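PDB 4KVF: rhamnose ABC transporter, periplasmic rhamnose-binding protein from Kribbella flavida, which probably binds a sugar such as rhamnose outside the cell membrane and delivers it to an ABC transporter for uptake. Local coordinates for residues Y53-E67 and W279-A291. Residues are numbered along the deposited sequence; the frame is centred on the assembly and turned at random.
Sequences YTDVEVGGGKVAVGE and WNPADIGYLAAYA
Gly60 meets Ala282, and Gly61 meets Gly285, where two helices of a type 1 periplasmic binding protein run the same general way, their axes crossing at -36°. Both helices lie against the six-stranded parallel sheet of one lobe, helix 53-67 next to strands 41-45 and 71-74, helix 281-291 over strand 138-141. The axes come within 6.0 Å, a spacing made possible by glycine. A side chain on Gly60 would run into Ala282 O, and one on Gly285 into Glu57 O. Backbones touch instead through CA-H...O contacts. Gly60 CA lies 3.3 Å from Ala282 O, with a fairly straight C-H...O angle. Ala64 CB and Ala289 CB continue this tight seam at 3.6 Å.

The ends of the contact use larger side chains. Pro281 CB lies over one face of the Tyr53 ring, off toward its rim, and Pro281 CG comes 3.4 Å from Tyr53 CE2. The ring reaches it because its CG stands opposite the backbone N (chi1 176°). Trp279 NE1 donates to Tyr53 OH at 2.9 Å, nearly in the indole plane. A leucine in place of Tyr53 would probably leave the indole N-H without this acceptor and free the Trp279 ring to shift. A glycerol, probably from the crystallisation liquor, lies near that indole.

The looser, more solvent-exposed side lies around Val63 and Glu67. Tyr286 enters as a knob among Gly60, Val63, Ala64 and Glu67, with Ala64 CB over one ring face. Its hydroxyl bonds to Lys312 N and makes a weak bond to Glu67 OE1. The Glu67 carboxylate stands perpendicular to the Tyr286 ring. Tyr290 OH donates to Glu67 OE1 at 2.7 Å, arriving on the anti side and 21° out of the carboxylate plane.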
ATOM      1  N   TYR A  53     -11.760  -2.028  -0.942  1.00 46.09           N
ATOM      2  CA  TYR A  53     -10.461  -1.376  -0.814  1.00 43.84           C
ATOM      3  C   TYR A  53     -10.371  -0.162  -1.737  1.00 39.49           C
ATOM      4  O   TYR A  53     -10.028   0.942  -1.303  1.00 39.06           O
ATOM      5  CB  TYR A  53      -9.331  -2.372  -1.111  1.00 43.98           C
ATOM      6  CG  TYR A  53      -7.938  -1.779  -1.088  1.00 48.65           C
ATOM      7  CD1 TYR A  53      -7.408  -1.173  -2.216  1.00 45.99           C
ATOM      8  CD2 TYR A  53      -7.147  -1.843   0.051  1.00 51.49           C
ATOM      9  CE1 TYR A  53      -6.136  -0.626  -2.213  1.00 52.93           C
ATOM     10  CE2 TYR A  53      -5.864  -1.303   0.061  1.00 51.79           C
ATOM     11  CZ  TYR A  53      -5.368  -0.694  -1.073  1.00 54.36           C
ATOM     12  OH  TYR A  53      -4.101  -0.149  -1.085  1.00 52.65           O
ATOM     13  N   THR A  54     -10.680  -0.363  -3.013  1.00 39.50           N
ATOM     14  CA  THR A  54     -10.583   0.718  -3.993  1.00 40.43           C
ATOM     15  C   THR A  54     -11.541   1.872  -3.682  1.00 37.77           C
ATOM     16  O   THR A  54     -11.190   3.046  -3.841  1.00 44.01           O
ATOM     17  CB  THR A  54     -10.843   0.208  -5.418  1.00 45.48           C
ATOM     18  OG1 THR A  54      -9.774  -0.656  -5.814  1.00 44.65           O
ATOM     19  CG2 THR A  54     -10.936   1.372  -6.388  1.00 40.07           C
ATOM     20  N   ASP A  55     -12.745   1.534  -3.231  1.00 41.52           N
ATOM     21  CA  ASP A  55     -13.732   2.540  -2.845  1.00 45.99           C
ATOM     22  C   ASP A  55     -13.209   3.471  -1.747  1.00 42.33           C
ATOM     23  O   ASP A  55     -13.391   4.687  -1.823  1.00 38.29           O
ATOM     24  CB  ASP A  55     -15.040   1.880  -2.400  1.00 52.36           C
ATOM     25  CG  ASP A  55     -15.839   1.318  -3.564  1.00 51.48           C
ATOM     26  OD1 ASP A  55     -15.438   1.527  -4.731  1.00 52.87           O
ATOM     27  OD2 ASP A  55     -16.881   0.679  -3.301  1.00 60.82           O
ATOM     28  N   VAL A  56     -12.560   2.898  -0.735  1.00 41.20           N
ATOM     29  CA  VAL A  56     -11.994   3.684   0.357  1.00 39.61           C
ATOM     30  C   VAL A  56     -10.859   4.546  -0.171  1.00 37.60           C
ATOM     31  O   VAL A  56     -10.690   5.700   0.235  1.00 33.74           O
ATOM     32  CB  VAL A  56     -11.458   2.786   1.493  1.00 45.80           C
ATOM     33  CG1 VAL A  56     -10.822   3.631   2.593  1.00 43.15           C
ATOM     34  CG2 VAL A  56     -12.573   1.915   2.061  1.00 48.83           C
ATOM     35  N   GLU A  57     -10.100   3.973  -1.100  1.00 29.59           N
ATOM     36  CA  GLU A  57      -8.939   4.625  -1.698  1.00 32.46           C
ATOM     37  C   GLU A  57      -9.323   5.879  -2.475  1.00 38.17           C
ATOM     38  O   GLU A  57      -8.842   6.975  -2.183  1.00 28.35           O
ATOM     39  CB  GLU A  57      -8.231   3.635  -2.621  1.00 36.90           C
ATOM     40  CG  GLU A  57      -6.956   4.129  -3.251  1.00 40.55           C
ATOM     41  CD  GLU A  57      -6.111   2.969  -3.755  1.00 51.48           C
ATOM     42  OE1 GLU A  57      -6.581   2.222  -4.645  1.00 50.75           O
ATOM     43  OE2 GLU A  57      -4.985   2.791  -3.244  1.00 47.53           O
ATOM     44  N   VAL A  58     -10.194   5.729  -3.467  1.00 31.98           N
ATOM     45  CA  VAL A  58     -10.583   6.890  -4.262  1.00 31.83           C
ATOM     46  C   VAL A  58     -11.481   7.840  -3.473  1.00 32.63           C
ATOM     47  O   VAL A  58     -11.570   9.030  -3.795  1.00 32.51           O
ATOM     48  CB  VAL A  58     -11.248   6.493  -5.597  1.00 31.71           C
ATOM     49  CG1 VAL A  58     -10.239   5.767  -6.474  1.00 31.23           C
ATOM     50  CG2 VAL A  58     -12.505   5.649  -5.355  1.00 30.61           C
ATOM     51  N   GLY A  59     -12.135   7.307  -2.443  1.00 29.48           N
ATOM     52  CA  GLY A  59     -12.994   8.091  -1.573  1.00 33.98           C
ATOM     53  C   GLY A  59     -12.195   9.129  -0.810  1.00 32.53           C
ATOM     54  O   GLY A  59     -12.698  10.201  -0.472  1.00 32.86           O
ATOM     55  N   GLY A  60     -10.943   8.794  -0.522  1.00 30.38           N
ATOM     56  CA  GLY A  60     -10.038   9.727   0.115  1.00 31.01           C
ATOM     57  C   GLY A  60      -9.696  10.853  -0.841  1.00 30.01           C
ATOM     58  O   GLY A  60      -9.543  12.000  -0.427  1.00 31.16           O
ATOM     59  N   GLY A  61      -9.566  10.524  -2.122  1.00 28.94           N
ATOM     60  CA  GLY A  61      -9.320  11.533  -3.133  1.00 25.69           C
ATOM     61  C   GLY A  61     -10.503  12.480  -3.228  1.00 33.68           C
ATOM     62  O   GLY A  61     -10.325  13.686  -3.365  1.00 30.50           O
ATOM     63  N   LYS A  62     -11.711  11.928  -3.169  1.00 29.55           N
ATOM     64  CA  LYS A  62     -12.920  12.740  -3.224  1.00 30.55           C
ATOM     65  C   LYS A  62     -12.958  13.762  -2.084  1.00 26.71           C
ATOM     66  O   LYS A  62     -13.390  14.907  -2.272  1.00 30.68           O
ATOM     67  CB  LYS A  62     -14.160  11.846  -3.195  1.00 33.22           C
ATOM     68  CG  LYS A  62     -15.478  12.560  -3.407  1.00 36.27           C
ATOM     69  CD  LYS A  62     -16.550  11.535  -3.770  1.00 42.26           C
ATOM     70  CE  LYS A  62     -17.938  11.960  -3.346  1.00 52.77           C
ATOM     71  NZ  LYS A  62     -18.380  13.218  -3.988  1.00 59.89           N
ATOM     72  N   VAL A  63     -12.501  13.358  -0.906  1.00 27.93           N
ATOM     73  CA  VAL A  63     -12.483  14.271   0.235  1.00 28.61           C
ATOM     74  C   VAL A  63     -11.502  15.422   0.007  1.00 27.77           C
ATOM     75  O   VAL A  63     -11.849  16.600   0.224  1.00 32.42           O
ATOM     76  CB  VAL A  63     -12.116  13.549   1.556  1.00 37.28           C
ATOM     77  CG1 VAL A  63     -11.821  14.565   2.651  1.00 35.09           C
ATOM     78  CG2 VAL A  63     -13.242  12.634   1.986  1.00 32.74           C
ATOM     79  N   ALA A  64     -10.283  15.077  -0.409  1.00 28.96           N
ATOM     80  CA  ALA A  64      -9.236  16.066  -0.666  1.00 31.18           C
ATOM     81  C   ALA A  64      -9.650  17.045  -1.763  1.00 32.75           C
ATOM     82  O   ALA A  64      -9.437  18.252  -1.656  1.00 33.61           O
ATOM     83  CB  ALA A  64      -7.936  15.368  -1.055  1.00 29.76           C
ATOM     84  N   VAL A  65     -10.245  16.518  -2.824  1.00 28.33           N
ATOM     85  CA  VAL A  65     -10.687  17.359  -3.934  1.00 29.47           C
ATOM     86  C   VAL A  65     -11.740  18.364  -3.463  1.00 33.12           C
ATOM     87  O   VAL A  65     -11.704  19.545  -3.827  1.00 30.82           O
ATOM     88  CB  VAL A  65     -11.168  16.497  -5.138  1.00 25.53           C
ATOM     89  CG1 VAL A  65     -11.830  17.364  -6.190  1.00 28.59           C
ATOM     90  CG2 VAL A  65      -9.979  15.774  -5.739  1.00 26.68           C
ATOM     91  N   GLY A  66     -12.653  17.913  -2.609  1.00 31.86           N
ATOM     92  CA  GLY A  66     -13.655  18.806  -2.052  1.00 37.79           C
ATOM     93  C   GLY A  66     -13.014  19.878  -1.188  1.00 34.46           C
ATOM     94  O   GLY A  66     -13.463  21.022  -1.157  1.00 36.12           O
ATOM     95  N   GLU A  67     -11.960  19.510  -0.472  1.00 36.07           N
ATOM     96  CA  GLU A  67     -11.273  20.464   0.391  1.00 39.31           C
ATOM     97  C   GLU A  67     -10.647  21.626  -0.384  1.00 32.30           C
ATOM     98  O   GLU A  67     -10.687  22.775   0.069  1.00 37.44           O
ATOM     99  CB  GLU A  67     -10.221  19.757   1.252  1.00 33.03           C
ATOM    100  CG  GLU A  67     -10.827  18.877   2.331  1.00 34.85           C
ATOM    101  CD  GLU A  67      -9.777  18.207   3.191  1.00 35.07           C
ATOM    102  OE1 GLU A  67      -8.593  18.223   2.797  1.00 33.51           O
ATOM    103  OE2 GLU A  67     -10.139  17.676   4.264  1.00 39.77           O
ATOM    104  N   TRP A 279      -1.739  -0.082   5.477  1.00 28.21           N
ATOM    105  CA  TRP A 279      -1.738   1.348   5.203  1.00 29.64           C
ATOM    106  C   TRP A 279      -3.197   1.787   5.102  1.00 40.06           C
ATOM    107  O   TRP A 279      -4.091   0.949   5.037  1.00 32.24           O
ATOM    108  CB  TRP A 279      -0.959   1.642   3.910  1.00 27.86           C
ATOM    109  CG  TRP A 279      -1.208   0.650   2.797  1.00 30.15           C
ATOM    110  CD1 TRP A 279      -2.245   0.665   1.906  1.00 31.63           C
ATOM    111  CD2 TRP A 279      -0.399  -0.487   2.453  1.00 26.78           C
ATOM    112  NE1 TRP A 279      -2.137  -0.398   1.037  1.00 34.73           N
ATOM    113  CE2 TRP A 279      -1.019  -1.120   1.352  1.00 33.26           C
ATOM    114  CE3 TRP A 279       0.780  -1.028   2.968  1.00 31.42           C
ATOM    115  CZ2 TRP A 279      -0.491  -2.268   0.758  1.00 33.27           C
ATOM    116  CZ3 TRP A 279       1.301  -2.166   2.376  1.00 36.53           C
ATOM    117  CH2 TRP A 279       0.664  -2.774   1.283  1.00 41.28           C
ATOM    118  N   ASN A 280      -3.451   3.090   5.131  1.00 32.22           N
ATOM    119  CA  ASN A 280      -4.817   3.583   4.990  1.00 32.75           C
ATOM    120  C   ASN A 280      -5.028   4.019   3.546  1.00 30.94           C
ATOM    121  O   ASN A 280      -4.494   5.045   3.123  1.00 27.61           O
ATOM    122  CB  ASN A 280      -5.082   4.740   5.963  1.00 36.16           C
ATOM    123  CG  ASN A 280      -6.494   5.283   5.859  1.00 37.72           C
ATOM    124  OD1 ASN A 280      -7.312   4.799   5.063  1.00 38.47           O
ATOM    125  ND2 ASN A 280      -6.803   6.280   6.687  1.00 43.92           N
ATOM    126  N   PRO A 281      -5.799   3.232   2.773  1.00 27.90           N
ATOM    127  CA  PRO A 281      -5.903   3.518   1.339  1.00 30.57           C
ATOM    128  C   PRO A 281      -6.507   4.882   1.092  1.00 29.17           C
ATOM    129  O   PRO A 281      -6.185   5.503   0.085  1.00 27.24           O
ATOM    130  CB  PRO A 281      -6.865   2.432   0.828  1.00 36.32           C
ATOM    131  CG  PRO A 281      -6.816   1.364   1.863  1.00 37.96           C
ATOM    132  CD  PRO A 281      -6.627   2.082   3.163  1.00 31.57           C
ATOM    133  N   ALA A 282      -7.382   5.334   1.987  1.00 30.94           N
ATOM    134  CA  ALA A 282      -7.981   6.655   1.831  1.00 27.15           C
ATOM    135  C   ALA A 282      -6.910   7.741   1.795  1.00 33.22           C
ATOM    136  O   ALA A 282      -7.028   8.728   1.064  1.00 29.62           O
ATOM    137  CB  ALA A 282      -9.008   6.930   2.937  1.00 33.30           C
ATOM    138  N   ASP A 283      -5.847   7.558   2.571  1.00 26.14           N
ATOM    139  CA  ASP A 283      -4.775   8.551   2.592  1.00 25.86           C
ATOM    140  C   ASP A 283      -3.998   8.566   1.286  1.00 25.01           C
ATOM    141  O   ASP A 283      -3.413   9.586   0.920  1.00 24.23           O
ATOM    142  CB  ASP A 283      -3.803   8.314   3.757  1.00 29.57           C
ATOM    143  CG  ASP A 283      -4.427   8.590   5.111  1.00 30.93           C
ATOM    144  OD1 ASP A 283      -5.437   9.326   5.180  1.00 33.16           O
ATOM    145  OD2 ASP A 283      -3.890   8.080   6.123  1.00 39.81           O
ATOM    146  N   ILE A 284      -3.958   7.428   0.595  1.00 24.25           N
ATOM    147  CA  ILE A 284      -3.282   7.378  -0.699  1.00 23.58           C
ATOM    148  C   ILE A 284      -3.997   8.297  -1.700  1.00 25.82           C
ATOM    149  O   ILE A 284      -3.372   9.120  -2.374  1.00 24.42           O
ATOM    150  CB  ILE A 284      -3.246   5.940  -1.264  1.00 24.98           C
ATOM    151  CG1 ILE A 284      -2.570   4.988  -0.272  1.00 26.87           C
ATOM    152  CG2 ILE A 284      -2.499   5.908  -2.601  1.00 26.92           C
ATOM    153  CD1 ILE A 284      -2.649   3.534  -0.713  1.00 28.11           C
ATOM    154  N   GLY A 285      -5.314   8.167  -1.778  1.00 25.80           N
ATOM    155  CA  GLY A 285      -6.097   8.979  -2.690  1.00 25.88           C
ATOM    156  C   GLY A 285      -6.082  10.440  -2.290  1.00 28.00           C
ATOM    157  O   GLY A 285      -6.033  11.339  -3.132  1.00 23.50           O
ATOM    158  N   TYR A 286      -6.144  10.676  -0.982  1.00 22.53           N
ATOM    159  CA  TYR A 286      -6.101  12.034  -0.430  1.00 24.83           C
ATOM    160  C   TYR A 286      -4.763  12.698  -0.763  1.00 26.57           C
ATOM    161  O   TYR A 286      -4.718  13.824  -1.267  1.00 23.86           O
ATOM    162  CB  TYR A 286      -6.350  11.963   1.085  1.00 23.97           C
ATOM    163  CG  TYR A 286      -6.435  13.280   1.811  1.00 23.44           C
ATOM    164  CD1 TYR A 286      -5.283  13.993   2.127  1.00 25.04           C
ATOM    165  CD2 TYR A 286      -7.657  13.787   2.224  1.00 28.73           C
ATOM    166  CE1 TYR A 286      -5.357  15.196   2.816  1.00 24.19           C
ATOM    167  CE2 TYR A 286      -7.737  14.993   2.905  1.00 31.64           C
ATOM    168  CZ  TYR A 286      -6.580  15.686   3.201  1.00 26.33           C
ATOM    169  OH  TYR A 286      -6.653  16.885   3.885  1.00 29.77           O
ATOM    170  N   LEU A 287      -3.663  12.000  -0.499  1.00 20.34           N
ATOM    171  CA  LEU A 287      -2.358  12.542  -0.811  1.00 21.99           C
ATOM    172  C   LEU A 287      -2.201  12.781  -2.309  1.00 25.14           C
ATOM    173  O   LEU A 287      -1.641  13.791  -2.716  1.00 22.25           O
ATOM    174  CB  LEU A 287      -1.249  11.621  -0.283  1.00 24.68           C
ATOM    175  CG  LEU A 287       0.193  12.026  -0.605  1.00 24.06           C
ATOM    176  CD1 LEU A 287       0.482  13.469  -0.189  1.00 24.85           C
ATOM    177  CD2 LEU A 287       1.175  11.070   0.077  1.00 22.63           C
ATOM    178  N   ALA A 288      -2.706  11.860  -3.127  1.00 23.47           N
ATOM    179  CA  ALA A 288      -2.588  12.008  -4.577  1.00 23.84           C
ATOM    180  C   ALA A 288      -3.248  13.301  -5.079  1.00 25.52           C
ATOM    181  O   ALA A 288      -2.698  13.986  -5.944  1.00 23.01           O
ATOM    182  CB  ALA A 288      -3.170  10.790  -5.298  1.00 22.67           C
ATOM    183  N   ALA A 289      -4.411  13.643  -4.524  1.00 21.14           N
ATOM    184  CA  ALA A 289      -5.095  14.874  -4.919  1.00 25.85           C
ATOM    185  C   ALA A 289      -4.266  16.118  -4.589  1.00 24.39           C
ATOM    186  O   ALA A 289      -4.138  17.035  -5.402  1.00 24.64           O
ATOM    187  CB  ALA A 289      -6.463  14.959  -4.269  1.00 26.15           C
ATOM    188  N   TYR A 290      -3.682  16.161  -3.397  1.00 23.78           N
ATOM    189  CA  TYR A 290      -2.869  17.317  -3.036  1.00 26.70           C
ATOM    190  C   TYR A 290      -1.594  17.415  -3.867  1.00 25.81           C
ATOM    191  O   TYR A 290      -1.172  18.506  -4.229  1.00 24.09           O
ATOM    192  CB  TYR A 290      -2.562  17.342  -1.524  1.00 24.81           C
ATOM    193  CG  TYR A 290      -3.673  17.979  -0.715  1.00 24.40           C
ATOM    194  CD1 TYR A 290      -3.722  19.359  -0.535  1.00 25.62           C
ATOM    195  CD2 TYR A 290      -4.678  17.209  -0.139  1.00 24.81           C
ATOM    196  CE1 TYR A 290      -4.746  19.954   0.193  1.00 27.39           C
ATOM    197  CE2 TYR A 290      -5.709  17.802   0.586  1.00 28.02           C
ATOM    198  CZ  TYR A 290      -5.733  19.172   0.752  1.00 29.11           C
ATOM    199  OH  TYR A 290      -6.755  19.757   1.472  1.00 30.20           O
ATOM    200  N   ALA A 291      -0.976  16.275  -4.164  1.00 21.81           N
ATOM    201  CA  ALA A 291       0.233  16.274  -4.974  1.00 23.03           C
ATOM    202  C   ALA A 291      -0.085  16.785  -6.382  1.00 22.87           C
ATOM    203  O   ALA A 291       0.634  17.621  -6.945  1.00 24.29           O
ATOM    204  CB  ALA A 291       0.804  14.856  -5.050  1.00 22.71           C
TER